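Local coordinates for protein UL37 (Suid herpesvirus 1, PDB 4K70) that is an inner tegument protein of the virion, of which this N-terminal half is seen with calcium and sodium ions, and probably helps control viral trafficking, at residues Ala34-Pro39 and Arg79-Trp84; Thr230-Phe235 and His271-Val276; Val248-Val253 and Gly282-Arg287; Val318-Val323 and Gln368-Cys373. One frame throughout, in Å; residues are numbered along the deposited sequence.

All four contacts lie in an elongated, mainly helical half-protein without regular strands. Contact 1 comes first and joins the loops that precede helices 39-60 and 89-98; its centre is about 47 to 61 Å from the centres of the others, which lie on the opposite side of the chain's centre. Contacts 2 and 3 interleave and bracket helix 260-271, with centres about 21 Å and nearest atoms about 5 Å apart. Contact 4 follows, setting the start of helix 321-329 on helix 366-385, its centre about 30 Å from those of contacts 2 and 3. Loops and helix starts thus join helices on both sides of the chain's centre, in a protein thought to act in viral trafficking.

Contact 1 of 4, residues Ala34-Pro39 and Arg79-Trp84; sequences AGRETP and RLRHDW. With CA (calcium ion), chain E.
Arg36 and Arg81 meet because their chains leave the backbone differently: CG of Arg36 is anti to its own carbonyl carbon (chi1 -74°), whereas CG of Arg81 is anti to its own N (chi1 -171°), and both chains then bend at chi3. Beneath them the two loops of this mainly helical protein run in roughly the same direction and form a single parallel beta bridge. Glu37 sits at its middle, giving its N to Arg79 O (3.1 Å) and taking Arg81 N on its carbonyl O; the latter bond refines so short that its exact length is doubtful. The guanidinium of Arg36 carries Arg81 CG over one face and Leu80 O at its edge, to which NH1 makes a weak hydrogen bond of 3.2 Å. Its NH2 stands 3.3 Å from NH1 of Arg81, with the two guanidinium planes 37° apart. Long, weak ion pairs from Arg36 to Asp175 and Asp179 probably ease this closeness of like charges. The carboxylate of Glu37 turns to the backbone N atoms of Met5 and Glu6, tying in helix 4-12. At the start of helix 39-60, Pro39 CD lies 3.9 Å from Leu80 CD1 while its CG rests 3.6 Å from ND1 of His82, whose NE2 is bound to Gly87 O. His82 has been seen to bind calcium in this protein, though no calcium sits on it in this chain. Just beyond the bridge, Asp83 grips a calcium ion shared with Asp85, OD1 and OD2 each lying 2.5 Å from the metal.

Contact 2 of 4, residues Thr230-Phe235 and His271-Val276; sequences TLREQF and HGDAYV
Phe235 of helix 229-240 presses on Ala274 in the turn that follows helix 260-271, a type I beta turn from Asp273 to Val276 that also holds an Asx turn. From its root outward, Phe235 CB lies 3.9 Å from Ala274 CB, and CG lies 3.8 Å from the same methyl. CD2 comes to 3.5 Å from Ala274 N, and CE2 reaches 3.7 Å from Asp273 N. The ring takes Ala274 CA over one face and meets the chain at Gly272 and Asp273 with its edge; with CG anti to the backbone N (chi1 173°), it extends from the helix into this turn. Gly272, at positive phi, is where the chain leaves helix 260-271. Leu216 of helix 208-223 touches both Phe235 and Ala274, and Ala268 and Leu269 of helix 260-271 touch Phe235, bringing three helices together. One turn earlier, Leu231 CD2 approaches the hydroxyl of Tyr275 at 3.5 Å, and that OH is bonded to Asn228 N ahead of the helix. Asp273 has two tasks. Its OD1 accepts Tyr275 N from above the carboxylate plane, closing the Asx turn, and its carboxylate faces Arg232 in a salt bridge. The guanidinium is steeply inclined to the carboxylate, their planes 69° apart, and OD1 lies over one of its faces. Arg232 NH2 also has a weak bond to Gln227, and its closest approach to the aspartate is 2.7 Å, to OD2.

Contact 3 of 4, residues Val248-Val253 and Gly282-Arg287; sequences VPVGEV and GTVARR. With NA (sodium ion), chain K.
Val248 is held to Arg286 and Arg287 by two nearly straight hydrogen bonds. Its N gives to Arg287 O at 2.8 Å, almost along the C=O axis, and its O receives NE of Arg286 at 3.0 Å. In this second bond the oxygen lies in the guanidinium plane, yet the donor stands 57° out of the carbonyl plane, above Val248 O. The alkyl part of Arg286 has a second partner: its CG touches Val250 CG2 at 3.6 Å, and the same methyl lies 4.0 Å from Val284 CG1. Val248 CG2 meanwhile sits over the centre of one face of the Arg287 guanidinium. This arginine starts with CG wedged between N and carbonyl carbon (chi1 76°) and then runs extended to NE, which is bonded to Asn254 O, while NH1 binds Thr290; these bonds restrain the rotation of the group. Further out, Ser266 of helix 260-271 takes Arg286 O as acceptor and ties the loop to that helix. In residues 248-253 a type II beta turn runs from Pro249 to Glu252, with Gly251 at positive phi. It folds the chain round a sodium ion, bound by Val250 O at 2.3 Å and by the Glu252 carboxylate, whose nearer oxygen, OE1, is 2.6 Å away. Both these protein ligands belong to the turn: the sodium is met by a carbonyl and a carboxylate, whereas Arg286 engages a neutral carbonyl and a methyl.

Contact 4 of 4, residues Val318-Val323 and Gln368-Cys373; sequences VDATGV and QRAVGC
The N-terminal end of helix 321-329 packs against helix 366-385 through small apolar side chains, with Ala320 at the N-cap position. Its CB is directed at the helix surface and lies 3.7 Å from Val371 CG2 and 4.1 Å from Ala370 CB. The same Val371 methyl also meets Val318 CG2, at 3.8 Å, the two valines crossing at about a right angle. CG2 of Val371 is anti to the carbonyl carbon, and this turns it against both Val318 and Ala320. Ala370 CB reaches the backbone of Ala320 and stands 4.1 Å from Thr321 N, where the first turn begins. Asp319 makes an Asx turn at this helix start: its OD1 accepts Thr321 N from above the carboxylate plane, and the hydroxyl of the same threonine, OG1, gives to its syn lone pair at 2.7 Å. Asp319 N in turn is held by Gln303, while Gln317 packs on Val371 and Gln368. With only methyl groups and backbone meeting across the buried interface, attachment of the two segments rests on dispersion and burial; the side-chain bonds of Asp319 stay within residues 318-323, at the helix start, and contribute none across the interface.

Contact 1 of 4, residues Ala34-Pro39 and Arg79-Trp84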
# COMPACT_ATOMS: atom_id res chain seq x y z
N ALA A 34 22.22 -3.44 14.74
CA ALA A 34 20.80 -3.50 14.43
C ALA A 34 20.09 -2.23 14.87
O ALA A 34 18.90 -2.04 14.60
CB ALA A 34 20.18 -4.71 15.10
N GLY A 35 20.83 -1.35 15.54
CA GLY A 35 20.25 -0.14 16.10
C GLY A 35 19.77 0.88 15.07
O GLY A 35 20.57 1.43 14.29
N ARG A 36 18.47 1.14 15.08
CA ARG A 36 17.89 2.16 14.21
C ARG A 36 18.18 3.57 14.71
O ARG A 36 18.36 3.80 15.89
CB ARG A 36 16.38 1.95 14.05
CG ARG A 36 16.03 0.78 13.14
CD ARG A 36 15.22 1.26 11.94
NE ARG A 36 13.82 0.91 12.10
CZ ARG A 36 12.82 1.43 11.40
NH1 ARG A 36 13.07 2.36 10.48
NH2 ARG A 36 11.58 1.04 11.63
N GLU A 37 18.21 4.51 13.77
CA GLU A 37 18.58 5.89 14.04
C GLU A 37 17.58 6.83 13.38
O GLU A 37 16.84 6.42 12.50
CB GLU A 37 19.98 6.16 13.49
CG GLU A 37 20.92 6.81 14.51
CD GLU A 37 21.97 5.85 15.03
OE1 GLU A 37 22.21 4.82 14.37
OE2 GLU A 37 22.55 6.13 16.11
N THR A 38 17.56 8.07 13.83
CA THR A 38 16.64 9.04 13.25
C THR A 38 17.45 10.12 12.54
O THR A 38 18.64 10.28 12.79
CB THR A 38 15.71 9.66 14.32
OG1 THR A 38 16.46 10.50 15.20
CG2 THR A 38 14.98 8.58 15.12
N PRO A 39 16.80 10.86 11.64
CA PRO A 39 17.47 11.91 10.88
C PRO A 39 18.16 12.94 11.78
O PRO A 39 19.32 13.30 11.52
CB PRO A 39 16.33 12.54 10.06
CG PRO A 39 15.36 11.40 9.86
CD PRO A 39 15.45 10.57 11.12
N ARG A 79 19.67 2.16 8.23
CA ARG A 79 18.79 1.80 9.33
C ARG A 79 18.04 3.02 9.85
O ARG A 79 17.72 3.11 11.02
CB ARG A 79 19.56 1.11 10.46
CG ARG A 79 20.03 -0.30 10.13
CD ARG A 79 21.23 -0.73 10.99
NE ARG A 79 22.44 0.01 10.64
CZ ARG A 79 23.59 -0.55 10.27
NH1 ARG A 79 23.71 -1.87 10.22
NH2 ARG A 79 24.64 0.22 9.96
N LEU A 80 17.73 3.94 8.94
CA LEU A 80 17.12 5.21 9.32
C LEU A 80 15.62 5.09 9.63
O LEU A 80 14.86 4.49 8.87
CB LEU A 80 17.37 6.23 8.21
CG LEU A 80 17.15 7.70 8.54
CD1 LEU A 80 18.15 8.13 9.60
CD2 LEU A 80 17.30 8.54 7.28
N ARG A 81 15.19 5.65 10.76
CA ARG A 81 13.77 5.75 11.07
C ARG A 81 13.30 7.19 10.91
O ARG A 81 13.60 8.05 11.75
CB ARG A 81 13.46 5.25 12.48
CG ARG A 81 11.95 5.14 12.74
CD ARG A 81 11.57 5.21 14.21
NE ARG A 81 11.92 4.00 14.93
CZ ARG A 81 11.23 2.86 14.86
NH1 ARG A 81 10.16 2.75 14.07
NH2 ARG A 81 11.63 1.81 15.58
N HIS A 82 12.58 7.46 9.83
CA HIS A 82 12.15 8.81 9.51
C HIS A 82 10.64 8.90 9.64
O HIS A 82 9.92 8.02 9.18
CB HIS A 82 12.55 9.18 8.07
CG HIS A 82 11.98 10.48 7.60
ND1 HIS A 82 12.12 11.65 8.32
CD2 HIS A 82 11.27 10.79 6.50
CE1 HIS A 82 11.52 12.63 7.67
NE2 HIS A 82 10.99 12.13 6.56
N ASP A 83 10.15 9.97 10.26
CA ASP A 83 8.72 10.17 10.43
C ASP A 83 8.16 10.82 9.18
O ASP A 83 8.32 12.02 8.99
CB ASP A 83 8.45 11.06 11.65
CG ASP A 83 6.97 11.18 11.97
OD1 ASP A 83 6.13 10.65 11.20
OD2 ASP A 83 6.66 11.80 13.00
N TRP A 84 7.51 10.04 8.31
CA TRP A 84 7.09 10.55 7.01
C TRP A 84 5.96 11.56 7.04
O TRP A 84 5.71 12.24 6.04
CB TRP A 84 6.79 9.39 6.03
CG TRP A 84 8.03 8.86 5.41
CD1 TRP A 84 8.61 7.64 5.63
CD2 TRP A 84 8.89 9.56 4.51
NE1 TRP A 84 9.75 7.52 4.88
CE2 TRP A 84 9.95 8.69 4.19
CE3 TRP A 84 8.84 10.83 3.91
CZ2 TRP A 84 10.98 9.06 3.31
CZ3 TRP A 84 9.87 11.20 3.05
CH2 TRP A 84 10.92 10.31 2.75
CA CA E . 4.26 10.96 12.88

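Contact 2 of 4, residues Thr230-Phe235 and His271-Val276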
# COMPACT_ATOMS: atom_id res chain seq x y z
N THR A 230 -21.61 18.66 -4.87
CA THR A 230 -21.68 18.05 -6.20
C THR A 230 -22.20 16.60 -6.15
O THR A 230 -22.99 16.20 -7.01
CB THR A 230 -20.34 18.20 -6.96
OG1 THR A 230 -19.97 16.95 -7.56
CG2 THR A 230 -19.23 18.66 -6.03
N LEU A 231 -21.79 15.85 -5.14
CA LEU A 231 -22.36 14.53 -4.88
C LEU A 231 -23.85 14.65 -4.58
O LEU A 231 -24.67 13.87 -5.08
CB LEU A 231 -21.67 13.86 -3.69
CG LEU A 231 -22.22 12.50 -3.25
CD1 LEU A 231 -22.11 11.46 -4.39
CD2 LEU A 231 -21.52 12.02 -2.00
N ARG A 232 -24.19 15.63 -3.75
CA ARG A 232 -25.57 15.89 -3.38
C ARG A 232 -26.45 16.17 -4.61
O ARG A 232 -27.53 15.58 -4.75
CB ARG A 232 -25.62 17.06 -2.39
CG ARG A 232 -26.99 17.36 -1.84
CD ARG A 232 -26.91 18.44 -0.77
NE ARG A 232 -27.04 17.89 0.58
CZ ARG A 232 -28.15 17.95 1.31
NH1 ARG A 232 -29.24 18.56 0.83
NH2 ARG A 232 -28.18 17.42 2.52
N GLU A 233 -25.97 17.03 -5.51
CA GLU A 233 -26.70 17.36 -6.73
C GLU A 233 -26.82 16.16 -7.66
O GLU A 233 -27.81 15.99 -8.37
CB GLU A 233 -25.98 18.46 -7.51
CG GLU A 233 -25.79 19.76 -6.77
CD GLU A 233 -24.90 20.71 -7.54
OE1 GLU A 233 -24.37 21.67 -6.93
OE2 GLU A 233 -24.72 20.49 -8.76
N GLN A 234 -25.78 15.34 -7.69
CA GLN A 234 -25.78 14.24 -8.63
C GLN A 234 -26.68 13.11 -8.17
O GLN A 234 -27.34 12.47 -8.98
CB GLN A 234 -24.36 13.74 -8.89
CG GLN A 234 -23.65 14.51 -9.98
CD GLN A 234 -22.20 14.11 -10.10
OE1 GLN A 234 -21.75 13.69 -11.16
NE2 GLN A 234 -21.46 14.23 -9.01
N PHE A 235 -26.74 12.87 -6.86
CA PHE A 235 -27.72 11.92 -6.37
C PHE A 235 -29.15 12.38 -6.62
O PHE A 235 -29.99 11.61 -7.08
CB PHE A 235 -27.55 11.62 -4.88
CG PHE A 235 -28.65 10.78 -4.33
CD1 PHE A 235 -28.68 9.42 -4.55
CD2 PHE A 235 -29.69 11.36 -3.60
CE1 PHE A 235 -29.71 8.63 -4.05
CE2 PHE A 235 -30.72 10.58 -3.10
CZ PHE A 235 -30.73 9.22 -3.33
N HIS A 271 -36.29 11.66 0.27
CA HIS A 271 -35.92 13.05 0.51
C HIS A 271 -35.14 13.68 -0.63
O HIS A 271 -34.89 14.89 -0.62
CB HIS A 271 -35.11 13.17 1.80
CG HIS A 271 -35.94 13.04 3.04
ND1 HIS A 271 -36.36 11.82 3.53
CD2 HIS A 271 -36.46 13.97 3.87
CE1 HIS A 271 -37.08 12.00 4.62
NE2 HIS A 271 -37.16 13.30 4.85
N GLY A 272 -34.75 12.87 -1.62
CA GLY A 272 -33.89 13.35 -2.69
C GLY A 272 -32.56 13.85 -2.14
O GLY A 272 -31.92 14.72 -2.74
N ASP A 273 -32.13 13.28 -1.02
CA ASP A 273 -30.95 13.75 -0.31
C ASP A 273 -30.09 12.58 0.13
O ASP A 273 -30.51 11.79 0.97
CB ASP A 273 -31.38 14.54 0.93
CG ASP A 273 -30.22 15.26 1.61
OD1 ASP A 273 -29.05 15.01 1.24
OD2 ASP A 273 -30.48 16.08 2.52
N ALA A 274 -28.88 12.48 -0.42
CA ALA A 274 -28.02 11.33 -0.16
C ALA A 274 -27.58 11.19 1.30
O ALA A 274 -27.20 10.10 1.74
CB ALA A 274 -26.80 11.35 -1.08
N TYR A 275 -27.65 12.28 2.06
CA TYR A 275 -27.16 12.28 3.44
C TYR A 275 -28.23 11.99 4.49
O TYR A 275 -27.94 11.89 5.68
CB TYR A 275 -26.42 13.59 3.75
CG TYR A 275 -25.14 13.71 2.97
CD1 TYR A 275 -23.98 13.10 3.43
CD2 TYR A 275 -25.09 14.40 1.77
CE1 TYR A 275 -22.79 13.19 2.72
CE2 TYR A 275 -23.91 14.50 1.05
CZ TYR A 275 -22.76 13.89 1.53
OH TYR A 275 -21.58 13.99 0.84
N VAL A 276 -29.47 11.86 4.04
CA VAL A 276 -30.55 11.37 4.87
C VAL A 276 -30.50 9.85 4.87
O VAL A 276 -30.55 9.21 3.81
CB VAL A 276 -31.92 11.83 4.34
CG1 VAL A 276 -33.03 11.34 5.26
CG2 VAL A 276 -31.95 13.33 4.22

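Contact 3 of 4, residues Val248-Val253 and Gly282-Arg287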
# COMPACT_ATOMS: atom_id res chain seq x y z
N VAL A 248 -41.76 -0.53 -4.45
CA VAL A 248 -42.90 -1.30 -3.96
C VAL A 248 -44.05 -0.36 -3.58
O VAL A 248 -43.87 0.55 -2.76
CB VAL A 248 -42.53 -2.19 -2.74
CG1 VAL A 248 -43.79 -2.83 -2.13
CG2 VAL A 248 -41.52 -3.26 -3.13
N PRO A 249 -45.23 -0.56 -4.19
CA PRO A 249 -46.45 0.20 -3.86
C PRO A 249 -46.74 0.28 -2.36
O PRO A 249 -46.61 -0.72 -1.64
CB PRO A 249 -47.55 -0.59 -4.57
CG PRO A 249 -46.89 -1.88 -5.07
CD PRO A 249 -45.46 -1.55 -5.25
N VAL A 250 -47.10 1.47 -1.88
CA VAL A 250 -47.50 1.64 -0.50
C VAL A 250 -48.73 0.78 -0.23
O VAL A 250 -49.61 0.68 -1.08
CB VAL A 250 -47.84 3.11 -0.19
CG1 VAL A 250 -48.34 3.26 1.24
CG2 VAL A 250 -46.63 4.01 -0.43
N GLY A 251 -48.79 0.14 0.93
CA GLY A 251 -49.96 -0.64 1.30
C GLY A 251 -49.82 -2.12 1.03
O GLY A 251 -50.61 -2.93 1.52
N GLU A 252 -48.82 -2.50 0.23
CA GLU A 252 -48.53 -3.91 0.02
C GLU A 252 -47.80 -4.41 1.25
O GLU A 252 -47.11 -3.64 1.92
CB GLU A 252 -47.72 -4.10 -1.26
CG GLU A 252 -48.55 -4.48 -2.48
CD GLU A 252 -49.77 -3.59 -2.71
OE1 GLU A 252 -50.61 -3.44 -1.79
OE2 GLU A 252 -49.91 -3.04 -3.83
N VAL A 253 -47.97 -5.69 1.58
CA VAL A 253 -47.36 -6.20 2.80
C VAL A 253 -45.84 -6.17 2.67
O VAL A 253 -45.29 -6.41 1.58
CB VAL A 253 -47.85 -7.62 3.17
CG1 VAL A 253 -49.36 -7.74 2.93
CG2 VAL A 253 -47.08 -8.67 2.39
N GLY A 282 -43.97 7.43 11.34
CA GLY A 282 -45.04 8.22 10.76
C GLY A 282 -44.70 8.78 9.39
O GLY A 282 -45.55 9.38 8.73
N THR A 283 -43.46 8.58 8.96
CA THR A 283 -43.06 9.03 7.63
C THR A 283 -43.10 7.87 6.65
O THR A 283 -42.36 6.89 6.81
CB THR A 283 -41.64 9.60 7.62
OG1 THR A 283 -41.60 10.78 8.43
CG2 THR A 283 -41.23 9.95 6.19
N VAL A 284 -43.95 7.97 5.64
CA VAL A 284 -44.07 6.92 4.64
C VAL A 284 -42.93 7.04 3.62
O VAL A 284 -42.65 8.13 3.10
CB VAL A 284 -45.44 6.95 3.93
CG1 VAL A 284 -45.57 5.82 2.94
CG2 VAL A 284 -46.57 6.88 4.96
N ALA A 285 -42.27 5.93 3.35
CA ALA A 285 -41.25 5.86 2.32
C ALA A 285 -41.27 4.47 1.70
O ALA A 285 -41.28 3.46 2.41
CB ALA A 285 -39.87 6.17 2.90
N ARG A 286 -41.32 4.43 0.38
CA ARG A 286 -41.39 3.17 -0.33
C ARG A 286 -39.99 2.57 -0.42
O ARG A 286 -39.00 3.30 -0.41
CB ARG A 286 -41.98 3.39 -1.72
CG ARG A 286 -43.28 4.16 -1.69
CD ARG A 286 -43.74 4.52 -3.08
NE ARG A 286 -44.03 3.33 -3.89
CZ ARG A 286 -44.36 3.38 -5.18
NH1 ARG A 286 -44.44 4.56 -5.80
NH2 ARG A 286 -44.60 2.26 -5.85
N ARG A 287 -39.92 1.25 -0.48
CA ARG A 287 -38.63 0.60 -0.64
C ARG A 287 -38.53 0.04 -2.05
O ARG A 287 -39.55 -0.20 -2.71
CB ARG A 287 -38.46 -0.52 0.38
CG ARG A 287 -39.24 -1.76 0.03
CD ARG A 287 -38.93 -2.90 0.98
NE ARG A 287 -39.84 -4.01 0.71
CZ ARG A 287 -39.56 -5.06 -0.05
NH1 ARG A 287 -38.36 -5.19 -0.60
NH2 ARG A 287 -40.47 -6.00 -0.24
NA NA K . -50.88 -0.91 -2.08

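Contact 4 of 4, residues Val318-Val323 and Gln368-Cys373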
# COMPACT_ATOMS: atom_id res chain seq x y z
N VAL A 318 -29.53 -12.49 -8.82
CA VAL A 318 -28.81 -11.58 -9.69
C VAL A 318 -27.78 -12.36 -10.48
O VAL A 318 -27.29 -13.40 -10.04
CB VAL A 318 -28.11 -10.43 -8.92
CG1 VAL A 318 -29.12 -9.57 -8.20
CG2 VAL A 318 -27.08 -10.99 -7.95
N ASP A 319 -27.45 -11.85 -11.65
CA ASP A 319 -26.47 -12.52 -12.49
C ASP A 319 -25.06 -12.00 -12.23
O ASP A 319 -24.69 -10.92 -12.69
CB ASP A 319 -26.84 -12.33 -13.95
CG ASP A 319 -25.80 -12.89 -14.90
OD1 ASP A 319 -25.06 -13.83 -14.52
OD2 ASP A 319 -25.76 -12.39 -16.04
N ALA A 320 -24.26 -12.77 -11.50
CA ALA A 320 -22.89 -12.39 -11.24
C ALA A 320 -21.87 -13.17 -12.07
O ALA A 320 -20.67 -13.08 -11.82
CB ALA A 320 -22.57 -12.49 -9.75
N THR A 321 -22.33 -13.95 -13.04
CA THR A 321 -21.40 -14.74 -13.85
C THR A 321 -20.35 -13.90 -14.57
O THR A 321 -19.16 -14.21 -14.53
CB THR A 321 -22.13 -15.63 -14.88
OG1 THR A 321 -22.92 -14.81 -15.75
CG2 THR A 321 -23.04 -16.60 -14.15
N GLY A 322 -20.77 -12.83 -15.23
CA GLY A 322 -19.82 -11.98 -15.93
C GLY A 322 -18.81 -11.31 -15.01
O GLY A 322 -17.62 -11.22 -15.34
N VAL A 323 -19.26 -10.82 -13.85
CA VAL A 323 -18.34 -10.13 -12.96
C VAL A 323 -17.36 -11.12 -12.34
O VAL A 323 -16.18 -10.82 -12.18
CB VAL A 323 -19.05 -9.32 -11.86
CG1 VAL A 323 -19.96 -10.20 -11.04
CG2 VAL A 323 -18.00 -8.62 -10.96
N GLN A 368 -25.65 -18.69 -7.26
CA GLN A 368 -25.33 -18.19 -5.92
C GLN A 368 -23.83 -18.27 -5.66
O GLN A 368 -23.26 -17.40 -5.00
CB GLN A 368 -26.08 -19.00 -4.87
CG GLN A 368 -27.57 -18.63 -4.77
CD GLN A 368 -28.35 -19.63 -3.94
OE1 GLN A 368 -27.80 -20.64 -3.51
NE2 GLN A 368 -29.64 -19.34 -3.71
N ARG A 369 -23.20 -19.31 -6.18
CA ARG A 369 -21.76 -19.47 -6.09
C ARG A 369 -21.02 -18.31 -6.74
O ARG A 369 -20.04 -17.82 -6.19
CB ARG A 369 -21.32 -20.77 -6.76
CG ARG A 369 -21.57 -22.01 -5.92
CD ARG A 369 -21.27 -23.28 -6.71
NE ARG A 369 -21.30 -24.44 -5.83
CZ ARG A 369 -22.28 -25.33 -5.79
NH1 ARG A 369 -23.30 -25.24 -6.63
NH2 ARG A 369 -22.21 -26.35 -4.94
N ALA A 370 -21.51 -17.86 -7.89
CA ALA A 370 -20.88 -16.73 -8.60
C ALA A 370 -20.94 -15.44 -7.76
O ALA A 370 -19.98 -14.66 -7.73
CB ALA A 370 -21.56 -16.50 -9.92
N VAL A 371 -22.08 -15.21 -7.12
CA VAL A 371 -22.22 -14.04 -6.22
C VAL A 371 -21.32 -14.20 -5.01
O VAL A 371 -20.63 -13.25 -4.59
CB VAL A 371 -23.66 -13.87 -5.72
CG1 VAL A 371 -23.74 -12.68 -4.76
CG2 VAL A 371 -24.64 -13.69 -6.89
N GLY A 372 -21.32 -15.39 -4.42
CA GLY A 372 -20.52 -15.61 -3.22
C GLY A 372 -19.03 -15.53 -3.49
O GLY A 372 -18.28 -14.91 -2.73
N CYS A 373 -18.58 -16.21 -4.54
CA CYS A 373 -17.19 -16.12 -4.96
C CYS A 373 -16.76 -14.67 -5.18
O CYS A 373 -15.72 -14.25 -4.69
CB CYS A 373 -16.97 -16.93 -6.25
SG CYS A 373 -16.87 -18.71 -5.91